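Local coordinates for protein ribonuclease S-3 (Pyrus pyrifolia, PDB 1IQQ) that cleaves RNA as a T2-family ribonuclease of the pear pistil and takes part in gametophytic self-incompatibility, the rejection of self pollen, at residues P45-R56 against N78-K87; N148-Q156 against L164-D172. All blocks are in the same frame, centred on the assembly; numbering follows the deposited sequence.

Contact 1 (P45-R56 against N78-K87); sequences PSKCPIKNIRKR and NLFWDKEWMK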
loop_
_atom_site.group_PDB
_atom_site.type_symbol
_atom_site.label_atom_id
_atom_site.label_comp_id
_atom_site.label_asym_id
_atom_site.label_seq_id
_atom_site.Cartn_x
_atom_site.Cartn_y
_atom_site.Cartn_z
ATOM N N PRO A 45 15.771 4.521 2.474
ATOM C CA PRO A 45 16.563 5.113 1.362
ATOM C C PRO A 45 15.543 5.807 0.436
ATOM O O PRO A 45 14.325 5.513 0.452
ATOM C CB PRO A 45 17.248 3.910 0.718
ATOM C CG PRO A 45 16.224 2.821 0.943
ATOM C CD PRO A 45 15.709 3.062 2.352
ATOM N N SER A 46 16.052 6.788 -0.325
ATOM C CA SER A 46 15.227 7.562 -1.252
ATOM C C SER A 46 16.080 8.069 -2.387
ATOM O O SER A 46 17.235 8.486 -2.183
ATOM C CB SER A 46 14.636 8.766 -0.492
ATOM O OG SER A 46 13.796 9.560 -1.311
ATOM N N LYS A 47 15.532 8.021 -3.608
ATOM C CA LYS A 47 16.217 8.542 -4.794
ATOM C C LYS A 47 17.626 8.007 -4.907
ATOM O O LYS A 47 18.647 8.725 -4.952
ATOM C CB LYS A 47 16.222 10.068 -4.740
ATOM C CG LYS A 47 14.797 10.659 -4.658
ATOM C CD LYS A 47 14.451 11.588 -5.785
ATOM C CE LYS A 47 13.287 12.472 -5.316
ATOM N NZ LYS A 47 12.968 13.627 -6.223
ATOM N N CYS A 48 17.710 6.697 -4.994
ATOM C CA CYS A 48 18.997 6.058 -5.132
ATOM C C CYS A 48 19.478 6.190 -6.593
ATOM O O CYS A 48 18.667 6.226 -7.531
ATOM C CB CYS A 48 18.848 4.561 -4.783
ATOM S SG CYS A 48 18.405 4.354 -3.023
ATOM N N PRO A 49 20.797 6.216 -6.807
ATOM C CA PRO A 49 21.305 6.339 -8.194
ATOM C C PRO A 49 20.801 5.178 -9.048
ATOM O O PRO A 49 20.968 3.993 -8.704
ATOM C CB PRO A 49 22.819 6.266 -8.053
ATOM C CG PRO A 49 23.067 6.691 -6.599
ATOM C CD PRO A 49 21.903 6.041 -5.851
ATOM N N ILE A 50 20.268 5.504 -10.212
ATOM C CA ILE A 50 19.738 4.446 -11.093
ATOM C C ILE A 50 20.816 3.647 -11.808
ATOM O O ILE A 50 21.985 4.057 -11.832
ATOM C CB ILE A 50 18.800 5.084 -12.143
ATOM C CG1 ILE A 50 19.595 6.080 -13.037
ATOM C CG2 ILE A 50 17.723 5.811 -11.440
ATOM C CD1 ILE A 50 18.937 6.417 -14.349
ATOM N N LYS A 51 20.446 2.478 -12.342
ATOM C CA LYS A 51 21.365 1.627 -13.113
ATOM C C LYS A 51 20.938 1.438 -14.556
ATOM O O LYS A 51 21.664 0.803 -15.316
ATOM C CB LYS A 51 21.371 0.212 -12.466
ATOM C CG LYS A 51 22.040 0.110 -11.148
ATOM C CD LYS A 51 21.458 1.075 -10.191
ATOM C CE LYS A 51 21.371 0.519 -8.805
ATOM N NZ LYS A 51 22.679 0.092 -8.358
ATOM N N ASN A 52 19.773 2.009 -14.939
ATOM C CA ASN A 52 19.252 1.810 -16.275
ATOM C C ASN A 52 18.083 2.800 -16.460
ATOM O O ASN A 52 17.613 3.386 -15.469
ATOM C CB ASN A 52 18.843 0.306 -16.515
ATOM C CG ASN A 52 18.095 -0.291 -15.361
ATOM O OD1 ASN A 52 17.193 0.347 -14.754
ATOM N ND2 ASN A 52 18.464 -1.506 -15.025
ATOM N N ILE A 53 17.707 3.000 -17.691
ATOM C CA ILE A 53 16.613 3.906 -18.053
ATOM C C ILE A 53 15.771 3.093 -19.034
ATOM O O ILE A 53 16.270 2.562 -20.047
ATOM C CB ILE A 53 17.136 5.110 -18.768
ATOM C CG1 ILE A 53 18.063 5.863 -17.845
ATOM C CG2 ILE A 53 15.976 6.111 -19.055
ATOM C CD1 ILE A 53 18.637 7.211 -18.433
ATOM N N ARG A 54 14.491 2.938 -18.718
ATOM C CA ARG A 54 13.582 2.115 -19.506
ATOM C C ARG A 54 12.245 2.808 -19.764
ATOM O O ARG A 54 11.804 3.661 -18.995
ATOM C CB ARG A 54 13.307 0.787 -18.732
ATOM C CG ARG A 54 14.580 -0.039 -18.446
ATOM C CD ARG A 54 15.161 -0.616 -19.789
ATOM N NE ARG A 54 16.515 -1.113 -19.513
ATOM C CZ ARG A 54 16.799 -2.259 -18.891
ATOM N NH1 ARG A 54 15.822 -3.085 -18.471
ATOM N NH2 ARG A 54 18.074 -2.555 -18.640
ATOM N N LYS A 55 11.575 2.392 -20.825
ATOM C CA LYS A 55 10.278 2.937 -21.209
ATOM C C LYS A 55 9.226 1.894 -20.836
ATOM O O LYS A 55 9.412 0.665 -21.043
ATOM C CB LYS A 55 10.243 3.171 -22.753
ATOM C CG LYS A 55 11.230 4.204 -23.175
ATOM C CD LYS A 55 11.130 4.502 -24.687
ATOM C CE LYS A 55 12.268 5.429 -25.144
ATOM N NZ LYS A 55 11.891 6.861 -25.414
ATOM N N ARG A 56 8.126 2.365 -20.250
ATOM C CA ARG A 56 7.019 1.421 -19.971
ATOM C C ARG A 56 6.125 1.165 -21.197
ATOM O O ARG A 56 5.840 2.073 -21.973
ATOM C CB ARG A 56 6.084 1.957 -18.844
ATOM C CG ARG A 56 6.748 2.171 -17.505
ATOM C CD ARG A 56 5.721 2.626 -16.455
ATOM N NE ARG A 56 5.147 3.928 -16.763
ATOM C CZ ARG A 56 5.489 5.090 -16.192
ATOM N NH1 ARG A 56 6.446 5.201 -15.256
ATOM N NH2 ARG A 56 4.791 6.170 -16.522
ATOM N N ASN A 78 1.018 8.969 -15.414
ATOM C CA ASN A 78 2.419 8.704 -15.846
ATOM C C ASN A 78 3.488 9.390 -15.038
ATOM O O ASN A 78 4.463 8.741 -14.644
ATOM C CB ASN A 78 2.655 9.026 -17.330
ATOM C CG ASN A 78 2.058 8.009 -18.268
ATOM O OD1 ASN A 78 1.916 6.801 -17.967
ATOM N ND2 ASN A 78 1.772 8.485 -19.494
ATOM N N LEU A 79 3.292 10.666 -14.713
ATOM C CA LEU A 79 4.280 11.376 -13.922
ATOM C C LEU A 79 4.274 10.803 -12.508
ATOM O O LEU A 79 5.311 10.731 -11.882
ATOM C CB LEU A 79 3.991 12.898 -13.904
ATOM C CG LEU A 79 5.045 13.702 -13.148
ATOM C CD1 LEU A 79 6.419 13.609 -13.831
ATOM C CD2 LEU A 79 4.588 15.151 -13.050
ATOM N N PHE A 80 3.105 10.398 -12.024
ATOM C CA PHE A 80 2.931 9.773 -10.682
ATOM C C PHE A 80 3.731 8.441 -10.617
ATOM O O PHE A 80 4.499 8.213 -9.680
ATOM C CB PHE A 80 1.418 9.551 -10.506
ATOM C CG PHE A 80 1.005 8.613 -9.386
ATOM C CD1 PHE A 80 0.910 9.061 -8.057
ATOM C CD2 PHE A 80 0.587 7.305 -9.690
ATOM C CE1 PHE A 80 0.386 8.174 -7.067
ATOM C CE2 PHE A 80 0.083 6.464 -8.747
ATOM C CZ PHE A 80 -0.029 6.875 -7.422
ATOM N N TRP A 81 3.588 7.575 -11.621
ATOM C CA TRP A 81 4.397 6.352 -11.583
ATOM C C TRP A 81 5.904 6.663 -11.728
ATOM O O TRP A 81 6.763 5.976 -11.063
ATOM C CB TRP A 81 3.963 5.424 -12.691
ATOM C CG TRP A 81 2.589 4.873 -12.504
ATOM C CD1 TRP A 81 2.003 4.509 -11.310
ATOM C CD2 TRP A 81 1.613 4.693 -13.517
ATOM N NE1 TRP A 81 0.697 4.120 -11.530
ATOM C CE2 TRP A 81 0.427 4.233 -12.874
ATOM C CE3 TRP A 81 1.611 4.884 -14.917
ATOM C CZ2 TRP A 81 -0.755 3.964 -13.567
ATOM C CZ3 TRP A 81 0.427 4.607 -15.631
ATOM C CH2 TRP A 81 -0.753 4.150 -14.936
ATOM N N ASP A 82 6.267 7.630 -12.584
ATOM C CA ASP A 82 7.671 7.955 -12.740
ATOM C C ASP A 82 8.265 8.302 -11.351
ATOM O O ASP A 82 9.428 7.883 -11.068
ATOM C CB ASP A 82 7.800 9.191 -13.637
ATOM C CG ASP A 82 7.672 8.881 -15.106
ATOM O OD1 ASP A 82 7.563 7.735 -15.537
ATOM O OD2 ASP A 82 7.729 9.855 -15.860
ATOM N N LYS A 83 7.542 9.064 -10.539
ATOM C CA LYS A 83 8.077 9.457 -9.195
ATOM C C LYS A 83 8.183 8.259 -8.240
ATOM O O LYS A 83 9.058 8.250 -7.382
ATOM C CB LYS A 83 7.238 10.556 -8.536
ATOM C CG LYS A 83 7.180 11.896 -9.361
ATOM C CD LYS A 83 6.307 12.905 -8.571
ATOM C CE LYS A 83 5.782 14.027 -9.462
ATOM N NZ LYS A 83 4.329 13.814 -9.886
ATOM N N GLU A 84 7.227 7.333 -8.328
ATOM C CA GLU A 84 7.324 6.148 -7.450
ATOM C C GLU A 84 8.563 5.364 -7.784
ATOM O O GLU A 84 9.249 4.867 -6.877
ATOM C CB GLU A 84 6.071 5.247 -7.634
ATOM C CG GLU A 84 4.744 6.000 -7.200
ATOM C CD GLU A 84 4.682 6.365 -5.731
ATOM O OE1 GLU A 84 5.386 5.786 -4.844
ATOM O OE2 GLU A 84 3.867 7.284 -5.453
ATOM N N TRP A 85 8.851 5.230 -9.066
ATOM C CA TRP A 85 10.067 4.552 -9.441
ATOM C C TRP A 85 11.285 5.354 -8.979
ATOM O O TRP A 85 12.221 4.811 -8.414
ATOM C CB TRP A 85 10.105 4.325 -10.953
ATOM C CG TRP A 85 11.496 4.052 -11.459
ATOM C CD1 TRP A 85 12.243 4.880 -12.258
ATOM C CD2 TRP A 85 12.302 2.926 -11.159
ATOM N NE1 TRP A 85 13.495 4.324 -12.467
ATOM C CE2 TRP A 85 13.537 3.113 -11.801
ATOM C CE3 TRP A 85 12.091 1.757 -10.407
ATOM C CZ2 TRP A 85 14.574 2.186 -11.711
ATOM C CZ3 TRP A 85 13.091 0.845 -10.318
ATOM C CH2 TRP A 85 14.351 1.065 -10.974
ATOM N N MET A 86 11.328 6.632 -9.326
ATOM C CA MET A 86 12.532 7.382 -8.955
ATOM C C MET A 86 12.794 7.488 -7.472
ATOM O O MET A 86 13.976 7.413 -7.026
ATOM C CB MET A 86 12.497 8.779 -9.596
ATOM C CG MET A 86 12.731 8.766 -11.125
ATOM S SD MET A 86 14.172 7.903 -11.628
ATOM C CE MET A 86 15.448 9.099 -11.086
ATOM N N LYS A 87 11.735 7.709 -6.694
ATOM C CA LYS A 87 11.928 7.846 -5.252
ATOM C C LYS A 87 12.108 6.552 -4.502
ATOM O O LYS A 87 12.929 6.460 -3.588
ATOM C CB LYS A 87 10.764 8.575 -4.616
ATOM C CG LYS A 87 10.987 8.879 -3.164
ATOM C CD LYS A 87 9.872 9.776 -2.583
ATOM C CE LYS A 87 10.066 9.829 -1.083
ATOM N NZ LYS A 87 8.903 10.328 -0.279
HETATM O O HOH W 1 16.613 7.894 -8.139
HETATM O O HOH W 2 15.516 5.080 -14.435
#
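Arg56 and Lys47 attach the long loop 45-56 to the two ends of segment 78-87, part of the catalytic helix 77-89. At the Arg56 end, the side chain bends at chi3 (-65°), turning the guanidinium toward the first turn of the segment. Its NH1 meets Asp82 OD1 at 2.8 Å, a salt bridge on the anti side of the carboxylate, with the oxygen tilted out of the guanidinium plane. NH2 gives hydrogen bonds to Asn78 O at 3.2 Å and to Asn78 OD1 at 3.3 Å; it lies well above the carbonyl plane of OD1. Asn78 O also accepts Asp82 N, from the opposite face of its plane, so the arginine adds to the helical bond without displacing it. Trp81 CB sits over one guanidinium face, 3.6 Å from NH1, while NH2 lies at the edge of the indole, whose plane is 83° from that of the guanidinium. Glu61 and Glu99 add salt bridges to NE and NH1, a surrounding that would be expected to favour the charged arginine.

This helix carries active-site residues of the T2 ribonuclease, Glu84 and Lys87 among them. Near its far end Lys47 sends its N to Lys87 O at 3.0 Å in a nearly straight bond (166°), and Lys47 CA makes a CH···O contact of 3.4 Å with Met86 O. Lys87 CG lies 3.4 Å from Ser46 OG as the extended lysine chain passes the serine. A water gives hydrogen bonds to both Cys48 O and Met86 O; the Cys48 sulfur is tied to Cys91 in a disulfide. Another water bridges Asn52 O and Trp85 NE1, lying at the indole edge. Ile50 CG2 packs obliquely on Met86 CE at 4.0 Å.

Contact 2 (N148-Q156 against L164-D172); sequences NKKPKLKCQ and LVEITLCSD
The Gln156 amide has Val165 CG2 over one face, 3.4 Å from CD and nearly equidistant from OE1 and NE2, while NE2 is hydrogen-bonded to Glu163 OE2 and Ala13 O. Above a face of the Glu166 carboxylate lies the extended chain of Lys154, its CD 3.6 Å from OE1. A chi1 of -178°, CG anti to the backbone N, lays the lysine along the glutamate, but NZ stays 4.3 Å from OE1, beyond salt-bridge range; Glu166 also touches His33.

The backbones form the antiparallel hairpin of strands 152-158 and 161-171, their segment axes at 161°. Lys152 and Thr168 exchange both backbone bonds, the shorter being Thr168 N to Lys152 O, 2.8 Å. Opposite Lys154 the register slips by one residue in a classic beta bulge: Lys154 O accepts Val165 N at 2.9 Å and Glu166 N at 3.1 Å.

On the other face of the sheet, Leu153 CG lies 4.0 Å from Ile167 CG1, the side chains pointing the same way, and 4.1 Å from Leu164 CD1, with Leu135 of helix 135-143 also touching Leu153. With an alanine here, Ile167 CG1 and Leu164 CD1 would probably both lose the branched carbon they pack on, and a gap would open toward Leu135. Pro151 CB continues this apolar row onto Ile167 CG2 and Leu169 CD2. A water links Lys152 O to Thr168 OG1, which also bonds Thr7 OG1.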
loop_
_atom_site.group_PDB
_atom_site.type_symbol
_atom_site.label_atom_id
_atom_site.label_comp_id
_atom_site.label_asym_id
_atom_site.label_seq_id
_atom_site.Cartn_x
_atom_site.Cartn_y
_atom_site.Cartn_z
ATOM N N ASN A 148 0.992 -15.089 9.147
ATOM C CA ASN A 148 0.958 -14.737 10.544
ATOM C C ASN A 148 1.659 -13.435 10.837
ATOM O O ASN A 148 1.619 -13.036 11.986
ATOM C CB ASN A 148 1.612 -15.873 11.417
ATOM C CG ASN A 148 1.420 -15.668 12.907
ATOM O OD1 ASN A 148 2.351 -15.244 13.629
ATOM N ND2 ASN A 148 0.233 -16.018 13.414
ATOM N N LYS A 149 2.219 -12.706 9.830
ATOM C CA LYS A 149 3.010 -11.506 10.077
ATOM C C LYS A 149 2.135 -10.279 10.300
ATOM O O LYS A 149 1.066 -10.175 9.692
ATOM C CB LYS A 149 4.037 -11.286 8.947
ATOM C CG LYS A 149 5.043 -12.491 8.825
ATOM C CD LYS A 149 5.680 -12.847 10.158
ATOM C CE LYS A 149 6.741 -13.978 10.006
ATOM N NZ LYS A 149 7.946 -13.460 9.478
ATOM N N LYS A 150 2.641 -9.414 11.163
ATOM C CA LYS A 150 1.843 -8.230 11.567
ATOM C C LYS A 150 1.943 -7.070 10.603
ATOM O O LYS A 150 3.025 -6.650 10.230
ATOM C CB LYS A 150 2.298 -7.798 12.907
ATOM C CG LYS A 150 2.200 -8.903 13.940
ATOM C CD LYS A 150 2.917 -8.389 15.229
ATOM C CE LYS A 150 2.526 -9.246 16.500
ATOM N NZ LYS A 150 2.670 -10.767 16.363
ATOM N N PRO A 151 0.783 -6.621 10.168
ATOM C CA PRO A 151 0.765 -5.497 9.221
ATOM C C PRO A 151 0.836 -4.180 9.961
ATOM O O PRO A 151 0.672 -4.151 11.160
ATOM C CB PRO A 151 -0.584 -5.652 8.520
ATOM C CG PRO A 151 -1.488 -6.192 9.658
ATOM C CD PRO A 151 -0.551 -7.187 10.427
ATOM N N LYS A 152 1.118 -3.135 9.205
ATOM C CA LYS A 152 1.096 -1.772 9.732
ATOM C C LYS A 152 -0.171 -1.135 9.159
ATOM O O LYS A 152 -0.427 -1.126 7.903
ATOM C CB LYS A 152 2.351 -0.995 9.316
ATOM C CG LYS A 152 2.265 0.493 9.752
ATOM C CD LYS A 152 3.649 1.168 9.616
ATOM C CE LYS A 152 3.526 2.668 10.015
ATOM N NZ LYS A 152 4.926 3.237 9.911
ATOM N N LEU A 153 -0.995 -0.561 10.059
ATOM C CA LEU A 153 -2.263 0.048 9.650
ATOM C C LEU A 153 -2.245 1.566 9.837
ATOM O O LEU A 153 -1.634 2.084 10.773
ATOM C CB LEU A 153 -3.399 -0.526 10.477
ATOM C CG LEU A 153 -4.118 -1.771 9.957
ATOM C CD1 LEU A 153 -3.115 -2.897 9.792
ATOM C CD2 LEU A 153 -5.187 -2.180 10.956
ATOM N N LYS A 154 -2.975 2.248 8.957
ATOM C CA LYS A 154 -3.137 3.712 9.027
ATOM C C LYS A 154 -4.620 3.986 9.021
ATOM O O LYS A 154 -5.370 3.426 8.208
ATOM C CB LYS A 154 -2.544 4.395 7.788
ATOM C CG LYS A 154 -2.694 5.908 7.912
ATOM C CD LYS A 154 -2.039 6.615 6.684
ATOM C CE LYS A 154 -1.802 8.084 6.932
ATOM N NZ LYS A 154 -0.857 8.553 5.845
ATOM N N CYS A 155 -5.054 4.873 9.926
ATOM C CA CYS A 155 -6.463 5.282 10.009
ATOM C C CYS A 155 -6.520 6.838 9.947
ATOM O O CYS A 155 -5.479 7.491 9.960
ATOM C CB CYS A 155 -7.063 4.854 11.339
ATOM S SG CYS A 155 -7.443 3.072 11.401
ATOM N N GLN A 156 -7.743 7.376 9.856
ATOM C CA GLN A 156 -7.872 8.839 9.921
ATOM C C GLN A 156 -9.143 9.147 10.663
ATOM O O GLN A 156 -10.128 8.393 10.608
ATOM C CB GLN A 156 -7.947 9.468 8.516
ATOM C CG GLN A 156 -9.104 8.982 7.710
ATOM C CD GLN A 156 -9.006 9.413 6.238
ATOM O OE1 GLN A 156 -8.003 9.933 5.843
ATOM N NE2 GLN A 156 -10.044 9.132 5.451
ATOM N N LEU A 164 -10.522 3.271 8.490
ATOM C CA LEU A 164 -9.296 2.567 7.991
ATOM C C LEU A 164 -8.905 3.198 6.623
ATOM O O LEU A 164 -9.754 3.405 5.744
ATOM C CB LEU A 164 -9.679 1.086 7.789
ATOM C CG LEU A 164 -8.595 0.188 7.222
ATOM C CD1 LEU A 164 -7.409 0.108 8.299
ATOM C CD2 LEU A 164 -9.182 -1.213 6.985
ATOM N N VAL A 165 -7.613 3.445 6.439
ATOM C CA VAL A 165 -7.152 4.085 5.194
ATOM C C VAL A 165 -6.039 3.266 4.509
ATOM O O VAL A 165 -6.101 3.111 3.276
ATOM C CB VAL A 165 -6.594 5.466 5.465
ATOM C CG1 VAL A 165 -6.341 6.204 4.104
ATOM C CG2 VAL A 165 -7.618 6.291 6.305
ATOM N N GLU A 166 -5.041 2.762 5.223
ATOM C CA GLU A 166 -3.961 2.018 4.551
ATOM C C GLU A 166 -3.590 0.778 5.326
ATOM O O GLU A 166 -3.712 0.749 6.584
ATOM C CB GLU A 166 -2.624 2.840 4.372
ATOM C CG GLU A 166 -2.772 4.098 3.572
ATOM C CD GLU A 166 -1.455 4.820 3.399
ATOM O OE1 GLU A 166 -0.509 4.662 4.140
ATOM O OE2 GLU A 166 -1.382 5.642 2.452
ATOM N N ILE A 167 -3.175 -0.244 4.578
ATOM C CA ILE A 167 -2.664 -1.487 5.207
ATOM C C ILE A 167 -1.373 -1.818 4.492
ATOM O O ILE A 167 -1.324 -1.835 3.251
ATOM C CB ILE A 167 -3.653 -2.642 5.112
ATOM C CG1 ILE A 167 -4.803 -2.406 6.108
ATOM C CG2 ILE A 167 -2.943 -3.965 5.511
ATOM C CD1 ILE A 167 -5.967 -3.435 6.070
ATOM N N THR A 168 -0.287 -2.042 5.256
ATOM C CA THR A 168 0.997 -2.364 4.719
ATOM C C THR A 168 1.390 -3.761 5.110
ATOM O O THR A 168 1.262 -4.167 6.289
ATOM C CB THR A 168 2.055 -1.411 5.323
ATOM O OG1 THR A 168 1.758 -0.073 4.900
ATOM C CG2 THR A 168 3.512 -1.821 4.892
ATOM N N LEU A 169 1.848 -4.550 4.134
ATOM C CA LEU A 169 2.393 -5.894 4.349
ATOM C C LEU A 169 3.905 -5.748 4.201
ATOM O O LEU A 169 4.372 -5.201 3.198
ATOM C CB LEU A 169 1.869 -6.889 3.279
ATOM C CG LEU A 169 0.387 -6.827 3.087
ATOM C CD1 LEU A 169 0.022 -7.922 2.084
ATOM C CD2 LEU A 169 -0.343 -7.120 4.388
ATOM N N CYS A 170 4.694 -6.209 5.168
ATOM C CA CYS A 170 6.146 -6.080 5.110
ATOM C C CYS A 170 6.780 -7.410 4.746
ATOM O O CYS A 170 6.224 -8.503 5.062
ATOM C CB CYS A 170 6.690 -5.593 6.465
ATOM S SG CYS A 170 6.106 -3.907 6.793
ATOM N N SER A 171 7.912 -7.357 4.030
ATOM C CA SER A 171 8.610 -8.586 3.625
ATOM C C SER A 171 10.061 -8.406 3.735
ATOM O O SER A 171 10.538 -7.259 3.942
ATOM C CB SER A 171 8.167 -8.991 2.194
ATOM O OG SER A 171 8.368 -7.936 1.243
ATOM N N ASP A 172 10.782 -9.525 3.702
ATOM C CA ASP A 172 12.217 -9.495 3.815
ATOM C C ASP A 172 12.943 -8.888 2.631
ATOM O O ASP A 172 12.336 -8.465 1.679
ATOM C CB ASP A 172 12.725 -10.928 4.231
ATOM C CG ASP A 172 12.615 -11.946 3.159
ATOM O OD1 ASP A 172 12.455 -11.621 1.978
ATOM O OD2 ASP A 172 12.744 -13.175 3.523
HETATM O O HOH W 3 3.762 -7.662 7.470
HETATM O O HOH W 4 -0.238 1.130 6.141
#

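Contact 1 closes before contact 2 opens along the chain, and both belong to the same T2 ribonuclease fold. Their centres are 24 Å apart and their nearest atoms about 10 Å, so the two never touch. Contact 1 is a surface join of loop to helix 77-89; contact 2 is a partly buried hairpin within the sheet. What relates them is the catalytic site: helix 77-89 supplies Glu84, Lys87 and His88, whereas His33 stands on strand 30-38, which pairs with strand 3-10, itself paired with strand 161-171 of contact 2. The active site thus draws on both the helical and the sheet part of the fold.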